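Local coordinates for protein CghA (Chaetomium globosum, PDB 6KBC) that is a two-domain, almost all-beta protein of the calycin clan that holds the ligand WK1 in a pocket, at residues G156-R161 against A192-T197; A285-P290 against A300-T305; D320-Y325 against L343-A348. All blocks are in the same frame, centred on the assembly; numbering follows the deposited sequence.

In the fold
The three contacts come in series along the chain. Interaction 1 lies in the N-terminal domain and pairs strands 154-162 and 181-200. Interactions 2 and 3 lie in the C-terminal domain. Interaction 1 is about 32 Å from interaction 2 and about 27 Å from interaction 3, centre to centre. Interactions 1 and 2 sit on opposite sides of the chain's centre. Interactions 2 and 3 share a sheet, in which strands 302-308 and 324-330 are neighbours. They touch where T305 CB packs at 4.3 Å from Y325 CD1. The contacts belong to the strand framework of the two domains, about 11 to 13 Å from WK1 at the side chains of L158, S288 and Y325.

Interaction 1: G156-R161 against A192-T197; sequences GSLTHR and ATVDLT
T159 and T193 meet through their hydroxyls. Their side chains cross obliquely, and OG1 of T159 lies 2.6 Å from OG1 of T193, a hydrogen bond in which either may donate. Both threonines place OG1 between the backbone N and the carbonyl carbon (chi1 75° in each), which swings the two oxygens together on the face that also carries S157 and D195. The carboxylate of D195 turns to R213 in a salt bridge. L158 and V194 lie on the other face. L158 CD1 reaches V194 CG2 at 4.1 Å. L158 CD2 sits 3.6 Å above the H160 ring, offset toward its rim. These are neighbouring antiparallel strands of the N-terminal calycin-like domain. Paired backbone bonds join T159 to T193 and S157 to D195. H160 CD2 also approaches A192 CB obliquely, at 4.1 Å. The H160 side chain is held by NE2, which bonds to D52 O on strand 46-54. A53 of that strand packs on L158, A192 and V194. At the other end, L196 CD2 rests 3.6 Å from G156 C, against a glycine that has no side chain to meet it.

Interaction 2: A285-P290 against A300-T305; sequences ALRSLP and ADAVRT
R287 and V303 are joined by a backbone hydrogen bond, from V303 N to R287 O at 2.9 Å. The next bond runs from L289 N to V303 O at 3.0 Å. V303 therefore sits between two residues of the other segment, and S288 pairs with it in parallel fashion. The short, weakly bonded strand 288-289 thus runs parallel to strand 302-308, in the otherwise largely antiparallel sheet of the C-terminal calycin-like domain. Apolar contacts line both flanks. A285 CB meets V303 CB at 3.8 Å, and L289 CD1 reaches A302 CB at 3.9 Å. R287 bends at chi3 (-72°) and lays its guanidinium flat against A300. The methyl CB of A300 sits over the centre of one face, 3.6 Å from R287 CZ. R304 CD lies 3.2 Å from P290 O. R287 NH1 bonds to T299 OG1, and S288 OG to N269. The R304 guanidinium makes salt bridges to E306 and E328 and bonds to P291 O. Waters link L286 N to D301 O, R287 NH1 to A300 O, and S288 OG and L289 O to T305 N. Beyond the two direct backbone bonds, water probably helps hold the pairing where the segments part.

Interaction 3: D320-Y325 against L343-A348; sequences DKNVGY and LRHHQA
The H345 ring has the backbone of V323 and G324 over one face. V323 O stands 3.2 Å above the ring plane and G324 N 3.4 Å above it, both offset toward the rim. G324 CA makes a CH-pi contact, 3.7 Å from the ring centroid. N322 OD1 lies at the ring's edge, in plane. The N322 amide is turned 83° from the ring, and its ND2 comes 3.4 Å from H345 CE1. N322 CG stands between the backbone N and the carbonyl carbon (chi1 61°), which turns the amide back toward its own segment, onto G324 O. ND2 donates to that oxygen almost straight (170° at the hydrogen) from above the carbonyl plane. ND2 also bonds to E390 OE2, while E390 OE1 takes H345 NE2. E390 thus ties amide and imidazole together. The bonds of H345 NE2 to E390 and of ND1 to L314 O fix the ring's rotation. V323 CG2 runs alongside R344, 3.8 Å from R344 NH1, which bonds to D310 O and D312 O.

The backbone bond from H345 N to V323 O is 2.8 Å long. Y325 and L343 share a reciprocal pair of backbone bonds. G324, without a side chain, brings its CA within 4.2 Å of R344 CA in a non-hydrogen-bonded pair. This is the open end of the antiparallel beta hairpin 324-330/338-346, part of the C-terminal calycin-like domain.

Interaction 1: G156-R161 against A192-T197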
ATOM      1  N   GLY A 156     -17.542  -2.554  11.306  1.00 34.19           N
ATOM      2  CA  GLY A 156     -16.891  -1.538  12.088  1.00 34.17           C
ATOM      3  C   GLY A 156     -16.250  -0.521  11.196  1.00 32.10           C
ATOM      4  O   GLY A 156     -16.537  -0.435  10.000  1.00 34.31           O
ATOM      5  N   SER A 157     -15.349   0.264  11.776  1.00 32.44           N
ATOM      6  CA  SER A 157     -14.797   1.390  11.050  1.00 32.16           C
ATOM      7  C   SER A 157     -13.306   1.551  11.316  1.00 32.76           C
ATOM      8  O   SER A 157     -12.749   1.065  12.306  1.00 31.30           O
ATOM      9  CB  SER A 157     -15.511   2.699  11.415  1.00 35.73           C
ATOM     10  OG  SER A 157     -15.307   2.982  12.776  1.00 43.64           O
ATOM     11  N   LEU A 158     -12.684   2.255  10.381  1.00 28.88           N
ATOM     12  CA  LEU A 158     -11.327   2.757  10.422  1.00 28.77           C
ATOM     13  C   LEU A 158     -11.388   4.232  10.104  1.00 26.94           C
ATOM     14  O   LEU A 158     -12.148   4.643   9.223  1.00 30.82           O
ATOM     15  CB  LEU A 158     -10.435   2.059   9.373  1.00 25.21           C
ATOM     16  CG  LEU A 158      -8.956   2.432   9.386  1.00 30.56           C
ATOM     17  CD1 LEU A 158      -8.085   1.262   8.963  1.00 30.33           C
ATOM     18  CD2 LEU A 158      -8.758   3.609   8.427  1.00 30.22           C
ATOM     19  N   THR A 159     -10.570   5.028  10.777  1.00 24.89           N
ATOM     20  CA  THR A 159     -10.502   6.435  10.430  1.00 27.49           C
ATOM     21  C   THR A 159      -9.062   6.895  10.449  1.00 26.37           C
ATOM     22  O   THR A 159      -8.230   6.368  11.188  1.00 29.91           O
ATOM     23  CB  THR A 159     -11.325   7.340  11.378  1.00 31.79           C
ATOM     24  OG1 THR A 159     -10.631   7.486  12.625  1.00 31.24           O
ATOM     25  CG2 THR A 159     -12.713   6.770  11.612  1.00 31.37           C
ATOM     26  N   HIS A 160      -8.782   7.881   9.611  1.00 24.08           N
ATOM     27  CA  HIS A 160      -7.499   8.553   9.557  1.00 25.32           C
ATOM     28  C   HIS A 160      -7.692  10.020   9.879  1.00 25.87           C
ATOM     29  O   HIS A 160      -8.652  10.634   9.415  1.00 27.17           O
ATOM     30  CB  HIS A 160      -6.868   8.453   8.161  1.00 26.36           C
ATOM     31  CG  HIS A 160      -6.440   7.073   7.773  1.00 24.43           C
ATOM     32  ND1 HIS A 160      -6.746   6.512   6.552  1.00 29.83           N
ATOM     33  CD2 HIS A 160      -5.655   6.173   8.413  1.00 25.16           C
ATOM     34  CE1 HIS A 160      -6.203   5.308   6.470  1.00 26.36           C
ATOM     35  NE2 HIS A 160      -5.535   5.080   7.587  1.00 25.47           N
ATOM     36  N   ARG A 161      -6.752  10.581  10.623  1.00 27.35           N
ATOM     37  CA  ARG A 161      -6.630  12.021  10.835  1.00 32.23           C
ATOM     38  C   ARG A 161      -5.254  12.360  10.291  1.00 29.69           C
ATOM     39  O   ARG A 161      -4.251  12.056  10.943  1.00 26.95           O
ATOM     40  CB  ARG A 161      -6.731  12.379  12.315  1.00 28.67           C
ATOM     41  CG  ARG A 161      -8.104  12.151  12.888  1.00 42.47           C
ATOM     42  CD  ARG A 161      -9.191  12.373  11.857  1.00 43.67           C
ATOM     43  NE  ARG A 161     -10.514  11.963  12.333  1.00 53.64           N
ATOM     44  CZ  ARG A 161     -11.448  12.781  12.802  1.00 45.67           C
ATOM     45  NH1 ARG A 161     -11.190  14.075  12.915  1.00 53.08           N
ATOM     46  NH2 ARG A 161     -12.629  12.294  13.183  1.00 53.23           N
ATOM     47  N   ALA A 192      -4.499   6.961  13.302  1.00 25.99           N
ATOM     48  CA  ALA A 192      -5.488   5.993  12.883  1.00 23.77           C
ATOM     49  C   ALA A 192      -6.301   5.552  14.089  1.00 28.37           C
ATOM     50  O   ALA A 192      -5.773   5.421  15.198  1.00 28.13           O
ATOM     51  CB  ALA A 192      -4.824   4.789  12.206  1.00 26.42           C
ATOM     52  N   THR A 193      -7.598   5.377  13.886  1.00 28.45           N
ATOM     53  CA  THR A 193      -8.410   4.660  14.846  1.00 30.88           C
ATOM     54  C   THR A 193      -9.033   3.465  14.157  1.00 31.78           C
ATOM     55  O   THR A 193      -9.286   3.477  12.948  1.00 33.53           O
ATOM     56  CB  THR A 193      -9.513   5.533  15.465  1.00 30.59           C
ATOM     57  OG1 THR A 193     -10.563   5.722  14.506  1.00 37.68           O
ATOM     58  CG2 THR A 193      -8.958   6.869  15.886  1.00 26.88           C
ATOM     59  N   VAL A 194      -9.258   2.423  14.942  1.00 29.62           N
ATOM     60  CA  VAL A 194      -9.911   1.219  14.474  1.00 26.76           C
ATOM     61  C   VAL A 194     -10.932   0.798  15.518  1.00 26.15           C
ATOM     62  O   VAL A 194     -10.658   0.837  16.720  1.00 27.13           O
ATOM     63  CB  VAL A 194      -8.875   0.109  14.220  1.00 32.26           C
ATOM     64  CG1 VAL A 194      -9.557  -1.189  13.981  1.00 29.46           C
ATOM     65  CG2 VAL A 194      -7.986   0.491  13.030  1.00 31.98           C
ATOM     66  N   ASP A 195     -12.105   0.385  15.062  1.00 26.68           N
ATOM     67  CA  ASP A 195     -13.086  -0.184  15.979  1.00 32.54           C
ATOM     68  C   ASP A 195     -13.847  -1.218  15.153  1.00 31.57           C
ATOM     69  O   ASP A 195     -14.840  -0.910  14.490  1.00 32.27           O
ATOM     70  CB  ASP A 195     -13.983   0.895  16.577  1.00 32.43           C
ATOM     71  CG  ASP A 195     -15.024   0.336  17.535  1.00 37.45           C
ATOM     72  OD1 ASP A 195     -14.991  -0.880  17.817  1.00 38.87           O
ATOM     73  OD2 ASP A 195     -15.829   1.137  18.062  1.00 40.02           O
ATOM     74  N   LEU A 196     -13.330  -2.438  15.155  1.00 31.50           N
ATOM     75  CA  LEU A 196     -13.740  -3.443  14.199  1.00 31.28           C
ATOM     76  C   LEU A 196     -14.104  -4.716  14.938  1.00 32.21           C
ATOM     77  O   LEU A 196     -13.537  -5.021  15.991  1.00 29.98           O
ATOM     78  CB  LEU A 196     -12.607  -3.746  13.181  1.00 31.28           C
ATOM     79  CG  LEU A 196     -12.310  -2.691  12.116  1.00 32.50           C
ATOM     80  CD1 LEU A 196     -10.980  -3.029  11.459  1.00 34.38           C
ATOM     81  CD2 LEU A 196     -13.405  -2.655  11.074  1.00 30.49           C
ATOM     82  N   THR A 197     -15.036  -5.466  14.356  1.00 30.42           N
ATOM     83  CA  THR A 197     -15.409  -6.774  14.870  1.00 34.42           C
ATOM     84  C   THR A 197     -15.291  -7.778  13.741  1.00 36.49           C
ATOM     85  O   THR A 197     -15.882  -7.586  12.673  1.00 36.52           O
ATOM     86  CB  THR A 197     -16.830  -6.771  15.450  1.00 35.32           C
ATOM     87  OG1 THR A 197     -16.913  -5.759  16.452  1.00 35.41           O
ATOM     88  CG2 THR A 197     -17.158  -8.118  16.073  1.00 39.52           C
TER

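Interaction 2: A285-P290 against A300-T305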
ATOM      1  N   ALA A 285      11.869   9.682  -2.466  1.00 25.37           N
ATOM      2  CA  ALA A 285      12.646   8.637  -3.136  1.00 23.16           C
ATOM      3  C   ALA A 285      11.850   8.090  -4.311  1.00 20.70           C
ATOM      4  O   ALA A 285      10.994   7.214  -4.156  1.00 22.32           O
ATOM      5  CB  ALA A 285      13.025   7.540  -2.149  1.00 21.09           C
ATOM      6  N   LEU A 286      12.141   8.604  -5.499  1.00 19.93           N
ATOM      7  CA  LEU A 286      11.553   8.102  -6.730  1.00 20.48           C
ATOM      8  C   LEU A 286      12.572   7.312  -7.539  1.00 22.22           C
ATOM      9  O   LEU A 286      12.314   6.975  -8.699  1.00 24.91           O
ATOM     10  CB  LEU A 286      11.010   9.266  -7.550  1.00 23.34           C
ATOM     11  CG  LEU A 286       9.951  10.070  -6.794  1.00 26.22           C
ATOM     12  CD1 LEU A 286       9.622  11.332  -7.573  1.00 29.24           C
ATOM     13  CD2 LEU A 286       8.697   9.208  -6.544  1.00 26.69           C
ATOM     14  N   ARG A 287      13.724   7.027  -6.944  1.00 23.37           N
ATOM     15  CA  ARG A 287      14.800   6.267  -7.560  1.00 20.85           C
ATOM     16  C   ARG A 287      15.129   5.084  -6.650  1.00 20.95           C
ATOM     17  O   ARG A 287      15.332   5.262  -5.446  1.00 18.04           O
ATOM     18  CB  ARG A 287      16.031   7.164  -7.766  1.00 21.70           C
ATOM     19  CG  ARG A 287      17.273   6.449  -8.314  1.00 21.42           C
ATOM     20  CD  ARG A 287      18.450   7.423  -8.378  1.00 23.25           C
ATOM     21  NE  ARG A 287      18.274   8.401  -9.456  1.00 20.61           N
ATOM     22  CZ  ARG A 287      19.163   9.334  -9.763  1.00 22.51           C
ATOM     23  NH1 ARG A 287      20.289   9.425  -9.070  1.00 24.46           N
ATOM     24  NH2 ARG A 287      18.924  10.171 -10.764  1.00 26.21           N
ATOM     25  N   SER A 288      15.169   3.883  -7.222  1.00 22.79           N
ATOM     26  CA  SER A 288      15.435   2.651  -6.488  1.00 19.74           C
ATOM     27  C   SER A 288      16.818   2.136  -6.875  1.00 23.63           C
ATOM     28  O   SER A 288      17.057   1.837  -8.045  1.00 21.76           O
ATOM     29  CB  SER A 288      14.363   1.608  -6.808  1.00 19.48           C
ATOM     30  OG  SER A 288      14.479   0.448  -5.983  1.00 22.26           O
ATOM     31  N   LEU A 289      17.716   1.987  -5.878  1.00 20.74           N
ATOM     32  CA  LEU A 289      19.107   1.671  -6.166  1.00 19.97           C
ATOM     33  C   LEU A 289      19.347   0.167  -6.190  1.00 20.11           C
ATOM     34  O   LEU A 289      18.645  -0.590  -5.508  1.00 18.53           O
ATOM     35  CB  LEU A 289      20.009   2.278  -5.111  1.00 21.23           C
ATOM     36  CG  LEU A 289      19.891   3.798  -5.082  1.00 22.06           C
ATOM     37  CD1 LEU A 289      20.607   4.341  -3.868  1.00 18.87           C
ATOM     38  CD2 LEU A 289      20.476   4.363  -6.389  1.00 25.65           C
ATOM     39  N   PRO A 290      20.365  -0.264  -6.938  1.00 21.61           N
ATOM     40  CA  PRO A 290      20.794  -1.671  -6.879  1.00 18.88           C
ATOM     41  C   PRO A 290      21.021  -2.102  -5.441  1.00 19.85           C
ATOM     42  O   PRO A 290      21.709  -1.412  -4.674  1.00 19.20           O
ATOM     43  CB  PRO A 290      22.102  -1.675  -7.682  1.00 18.21           C
ATOM     44  CG  PRO A 290      21.915  -0.545  -8.669  1.00 23.86           C
ATOM     45  CD  PRO A 290      21.146   0.517  -7.915  1.00 19.48           C
ATOM     46  N   ALA A 300      20.211  12.269  -6.714  1.00 25.74           N
ATOM     47  CA  ALA A 300      18.789  12.452  -6.468  1.00 26.58           C
ATOM     48  C   ALA A 300      18.458  11.693  -5.199  1.00 26.91           C
ATOM     49  O   ALA A 300      19.192  10.783  -4.793  1.00 23.20           O
ATOM     50  CB  ALA A 300      17.920  11.955  -7.622  1.00 24.86           C
ATOM     51  N   ASP A 301      17.353  12.087  -4.570  1.00 25.56           N
ATOM     52  CA  ASP A 301      16.833  11.302  -3.463  1.00 24.74           C
ATOM     53  C   ASP A 301      16.575   9.882  -3.955  1.00 23.85           C
ATOM     54  O   ASP A 301      16.134   9.662  -5.088  1.00 23.87           O
ATOM     55  CB  ASP A 301      15.538  11.906  -2.928  1.00 22.92           C
ATOM     56  CG  ASP A 301      15.739  13.214  -2.139  1.00 24.64           C
ATOM     57  OD1 ASP A 301      16.876  13.742  -1.999  1.00 23.86           O
ATOM     58  OD2 ASP A 301      14.708  13.716  -1.650  1.00 23.74           O
ATOM     59  N   ALA A 302      16.840   8.908  -3.100  1.00 19.32           N
ATOM     60  CA  ALA A 302      16.713   7.540  -3.563  1.00 20.20           C
ATOM     61  C   ALA A 302      16.496   6.644  -2.361  1.00 21.28           C
ATOM     62  O   ALA A 302      16.747   7.032  -1.217  1.00 20.97           O
ATOM     63  CB  ALA A 302      17.956   7.106  -4.358  1.00 21.06           C
ATOM     64  N   VAL A 303      15.993   5.448  -2.634  1.00 18.64           N
ATOM     65  CA  VAL A 303      15.928   4.415  -1.619  1.00 21.48           C
ATOM     66  C   VAL A 303      16.502   3.145  -2.219  1.00 19.43           C
ATOM     67  O   VAL A 303      16.343   2.886  -3.415  1.00 18.96           O
ATOM     68  CB  VAL A 303      14.497   4.201  -1.089  1.00 20.86           C
ATOM     69  CG1 VAL A 303      13.587   3.660  -2.162  1.00 19.88           C
ATOM     70  CG2 VAL A 303      14.530   3.272   0.136  1.00 20.56           C
ATOM     71  N   ARG A 304      17.232   2.398  -1.402  1.00 19.07           N
ATOM     72  CA  ARG A 304      17.692   1.062  -1.742  1.00 17.92           C
ATOM     73  C   ARG A 304      16.943   0.070  -0.872  1.00 19.84           C
ATOM     74  O   ARG A 304      16.913   0.220   0.356  1.00 18.70           O
ATOM     75  CB  ARG A 304      19.201   0.961  -1.523  1.00 20.49           C
ATOM     76  CG  ARG A 304      19.804  -0.399  -1.870  1.00 19.16           C
ATOM     77  CD  ARG A 304      21.285  -0.309  -1.693  1.00 20.82           C
ATOM     78  NE  ARG A 304      21.681   0.006  -0.316  1.00 22.31           N
ATOM     79  CZ  ARG A 304      21.856  -0.916   0.630  1.00 24.04           C
ATOM     80  NH1 ARG A 304      21.661  -2.198   0.346  1.00 22.38           N
ATOM     81  NH2 ARG A 304      22.237  -0.561   1.852  1.00 23.80           N
ATOM     82  N   THR A 305      16.302  -0.908  -1.499  1.00 17.10           N
ATOM     83  CA  THR A 305      15.629  -1.990  -0.790  1.00 19.46           C
ATOM     84  C   THR A 305      16.480  -3.248  -0.949  1.00 22.82           C
ATOM     85  O   THR A 305      16.781  -3.645  -2.076  1.00 19.84           O
ATOM     86  CB  THR A 305      14.236  -2.233  -1.360  1.00 22.54           C
ATOM     87  OG1 THR A 305      14.372  -2.685  -2.720  1.00 21.61           O
ATOM     88  CG2 THR A 305      13.381  -0.941  -1.289  1.00 21.21           C
TER
HETATM   89  O   HOH W   1      14.206  10.433  -6.703  1.00 23.24           O
HETATM   90  O   HOH W   2      20.773   8.736  -5.981  1.00 29.72           O
HETATM   91  O   HOH W   3      16.285  -0.693  -4.352  1.00 20.91           O

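Interaction 3: D320-Y325 against L343-A348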
ATOM      1  N   ASP A 320      11.932 -16.175  -1.924  1.00 19.79           N
ATOM      2  CA  ASP A 320      13.026 -15.597  -1.157  1.00 21.25           C
ATOM      3  C   ASP A 320      12.833 -15.945   0.304  1.00 22.21           C
ATOM      4  O   ASP A 320      11.803 -15.617   0.895  1.00 23.35           O
ATOM      5  CB  ASP A 320      13.082 -14.080  -1.333  1.00 21.86           C
ATOM      6  CG  ASP A 320      13.134 -13.688  -2.786  1.00 23.41           C
ATOM      7  OD1 ASP A 320      13.818 -14.412  -3.550  1.00 22.24           O
ATOM      8  OD2 ASP A 320      12.514 -12.670  -3.156  1.00 22.49           O
ATOM      9  N   LYS A 321      13.845 -16.561   0.887  1.00 21.42           N
ATOM     10  CA  LYS A 321      13.816 -16.959   2.289  1.00 20.98           C
ATOM     11  C   LYS A 321      14.358 -15.835   3.163  1.00 23.25           C
ATOM     12  O   LYS A 321      15.290 -16.019   3.954  1.00 21.63           O
ATOM     13  CB  LYS A 321      14.632 -18.241   2.452  1.00 24.18           C
ATOM     14  CG  LYS A 321      14.159 -19.421   1.576  1.00 25.18           C
ATOM     15  CD  LYS A 321      12.645 -19.568   1.569  1.00 27.40           C
ATOM     16  CE  LYS A 321      12.182 -20.880   0.901  1.00 28.36           C
ATOM     17  NZ  LYS A 321      12.681 -20.925  -0.485  1.00 29.06           N
ATOM     18  N   ASN A 322      13.811 -14.626   2.995  1.00 18.45           N
ATOM     19  CA  ASN A 322      14.374 -13.468   3.672  1.00 21.21           C
ATOM     20  C   ASN A 322      13.782 -13.295   5.072  1.00 21.79           C
ATOM     21  O   ASN A 322      12.636 -13.664   5.345  1.00 20.70           O
ATOM     22  CB  ASN A 322      14.164 -12.187   2.848  1.00 19.32           C
ATOM     23  CG  ASN A 322      12.704 -11.864   2.623  1.00 21.41           C
ATOM     24  OD1 ASN A 322      11.927 -12.721   2.191  1.00 19.52           O
ATOM     25  ND2 ASN A 322      12.322 -10.605   2.891  1.00 19.13           N
ATOM     26  N   VAL A 323      14.595 -12.735   5.974  1.00 18.54           N
ATOM     27  CA  VAL A 323      14.128 -12.463   7.325  1.00 19.70           C
ATOM     28  C   VAL A 323      13.631 -11.034   7.449  1.00 20.00           C
ATOM     29  O   VAL A 323      13.169 -10.634   8.520  1.00 19.65           O
ATOM     30  CB  VAL A 323      15.252 -12.757   8.339  1.00 20.53           C
ATOM     31  CG1 VAL A 323      15.667 -14.288   8.254  1.00 22.40           C
ATOM     32  CG2 VAL A 323      16.442 -11.869   8.093  1.00 21.85           C
ATOM     33  N   GLY A 324      13.699 -10.260   6.377  1.00 19.09           N
ATOM     34  CA  GLY A 324      13.275  -8.873   6.427  1.00 19.51           C
ATOM     35  C   GLY A 324      13.877  -8.119   5.258  1.00 19.97           C
ATOM     36  O   GLY A 324      14.370  -8.717   4.305  1.00 18.28           O
ATOM     37  N   TYR A 325      13.830  -6.806   5.368  1.00 17.28           N
ATOM     38  CA  TYR A 325      14.346  -5.929   4.336  1.00 17.89           C
ATOM     39  C   TYR A 325      15.155  -4.833   4.997  1.00 19.39           C
ATOM     40  O   TYR A 325      14.793  -4.344   6.075  1.00 20.51           O
ATOM     41  CB  TYR A 325      13.215  -5.285   3.523  1.00 17.15           C
ATOM     42  CG  TYR A 325      12.867  -5.992   2.233  1.00 20.08           C
ATOM     43  CD1 TYR A 325      13.558  -5.707   1.058  1.00 18.89           C
ATOM     44  CD2 TYR A 325      11.814  -6.907   2.178  1.00 18.92           C
ATOM     45  CE1 TYR A 325      13.233  -6.349  -0.138  1.00 19.09           C
ATOM     46  CE2 TYR A 325      11.471  -7.538   1.001  1.00 18.69           C
ATOM     47  CZ  TYR A 325      12.182  -7.246  -0.160  1.00 20.10           C
ATOM     48  OH  TYR A 325      11.848  -7.875  -1.341  1.00 22.51           O
ATOM     49  N   LEU A 343      14.116  -3.795   8.699  1.00 16.10           N
ATOM     50  CA  LEU A 343      12.726  -4.137   8.954  1.00 19.34           C
ATOM     51  C   LEU A 343      12.682  -5.652   9.029  1.00 22.31           C
ATOM     52  O   LEU A 343      12.736  -6.328   7.997  1.00 19.60           O
ATOM     53  CB  LEU A 343      11.819  -3.606   7.856  1.00 18.08           C
ATOM     54  CG  LEU A 343      11.445  -2.119   7.952  1.00 21.93           C
ATOM     55  CD1 LEU A 343      12.650  -1.231   7.831  1.00 22.90           C
ATOM     56  CD2 LEU A 343      10.494  -1.839   6.833  1.00 25.61           C
ATOM     57  N   ARG A 344      12.613  -6.195  10.236  1.00 19.11           N
ATOM     58  CA  ARG A 344      12.745  -7.635  10.403  1.00 20.87           C
ATOM     59  C   ARG A 344      11.387  -8.243  10.683  1.00 21.15           C
ATOM     60  O   ARG A 344      10.611  -7.707  11.480  1.00 19.25           O
ATOM     61  CB  ARG A 344      13.765  -7.981  11.494  1.00 20.04           C
ATOM     62  CG  ARG A 344      15.145  -7.507  11.072  1.00 22.88           C
ATOM     63  CD  ARG A 344      16.217  -7.760  12.121  1.00 23.80           C
ATOM     64  NE  ARG A 344      17.512  -7.334  11.607  1.00 21.25           N
ATOM     65  CZ  ARG A 344      18.307  -8.102  10.867  1.00 26.83           C
ATOM     66  NH1 ARG A 344      17.935  -9.344  10.550  1.00 22.20           N
ATOM     67  NH2 ARG A 344      19.470  -7.625  10.436  1.00 25.27           N
ATOM     68  N   HIS A 345      11.108  -9.359  10.001  1.00 19.59           N
ATOM     69  CA  HIS A 345       9.826 -10.041  10.098  1.00 19.70           C
ATOM     70  C   HIS A 345       9.555 -10.465  11.533  1.00 22.99           C
ATOM     71  O   HIS A 345      10.262 -11.326  12.073  1.00 20.97           O
ATOM     72  CB  HIS A 345       9.808 -11.271   9.197  1.00 20.25           C
ATOM     73  CG  HIS A 345       9.975 -10.950   7.741  1.00 19.11           C
ATOM     74  ND1 HIS A 345      10.489 -11.853   6.835  1.00 18.69           N
ATOM     75  CD2 HIS A 345       9.681  -9.830   7.036  1.00 19.66           C
ATOM     76  CE1 HIS A 345      10.516 -11.300   5.635  1.00 20.18           C
ATOM     77  NE2 HIS A 345      10.016 -10.077   5.726  1.00 20.60           N
ATOM     78  N   HIS A 346       8.527  -9.877  12.137  1.00 21.91           N
ATOM     79  CA  HIS A 346       8.159 -10.163  13.512  1.00 21.46           C
ATOM     80  C   HIS A 346       6.952 -11.077  13.612  1.00 22.82           C
ATOM     81  O   HIS A 346       6.947 -12.001  14.422  1.00 23.35           O
ATOM     82  CB  HIS A 346       7.881  -8.859  14.272  1.00 24.62           C
ATOM     83  CG  HIS A 346       7.472  -9.086  15.691  1.00 24.69           C
ATOM     84  ND1 HIS A 346       8.376  -9.397  16.683  1.00 27.07           N
ATOM     85  CD2 HIS A 346       6.249  -9.086  16.278  1.00 25.66           C
ATOM     86  CE1 HIS A 346       7.730  -9.570  17.822  1.00 30.41           C
ATOM     87  NE2 HIS A 346       6.439  -9.382  17.606  1.00 29.87           N
ATOM     88  N   GLN A 347       5.939 -10.856  12.788  1.00 20.98           N
ATOM     89  CA  GLN A 347       4.745 -11.679  12.813  1.00 23.26           C
ATOM     90  C   GLN A 347       4.336 -11.962  11.387  1.00 20.92           C
ATOM     91  O   GLN A 347       4.216 -11.032  10.585  1.00 20.77           O
ATOM     92  CB  GLN A 347       3.575 -10.999  13.558  1.00 22.81           C
ATOM     93  CG  GLN A 347       2.344 -11.889  13.612  1.00 22.59           C
ATOM     94  CD  GLN A 347       1.142 -11.231  14.284  1.00 28.71           C
ATOM     95  OE1 GLN A 347       1.234 -10.126  14.835  1.00 23.41           O
ATOM     96  NE2 GLN A 347       0.000 -11.910  14.224  1.00 26.51           N
ATOM     97  N   ALA A 348       4.098 -13.234  11.094  1.00 21.81           N
ATOM     98  CA  ALA A 348       3.589 -13.643   9.792  1.00 25.05           C
ATOM     99  C   ALA A 348       2.122 -13.260   9.692  1.00 26.15           C
ATOM    100  O   ALA A 348       1.284 -13.782  10.428  1.00 26.43           O
ATOM    101  CB  ALA A 348       3.760 -15.147   9.606  1.00 22.66           C
TER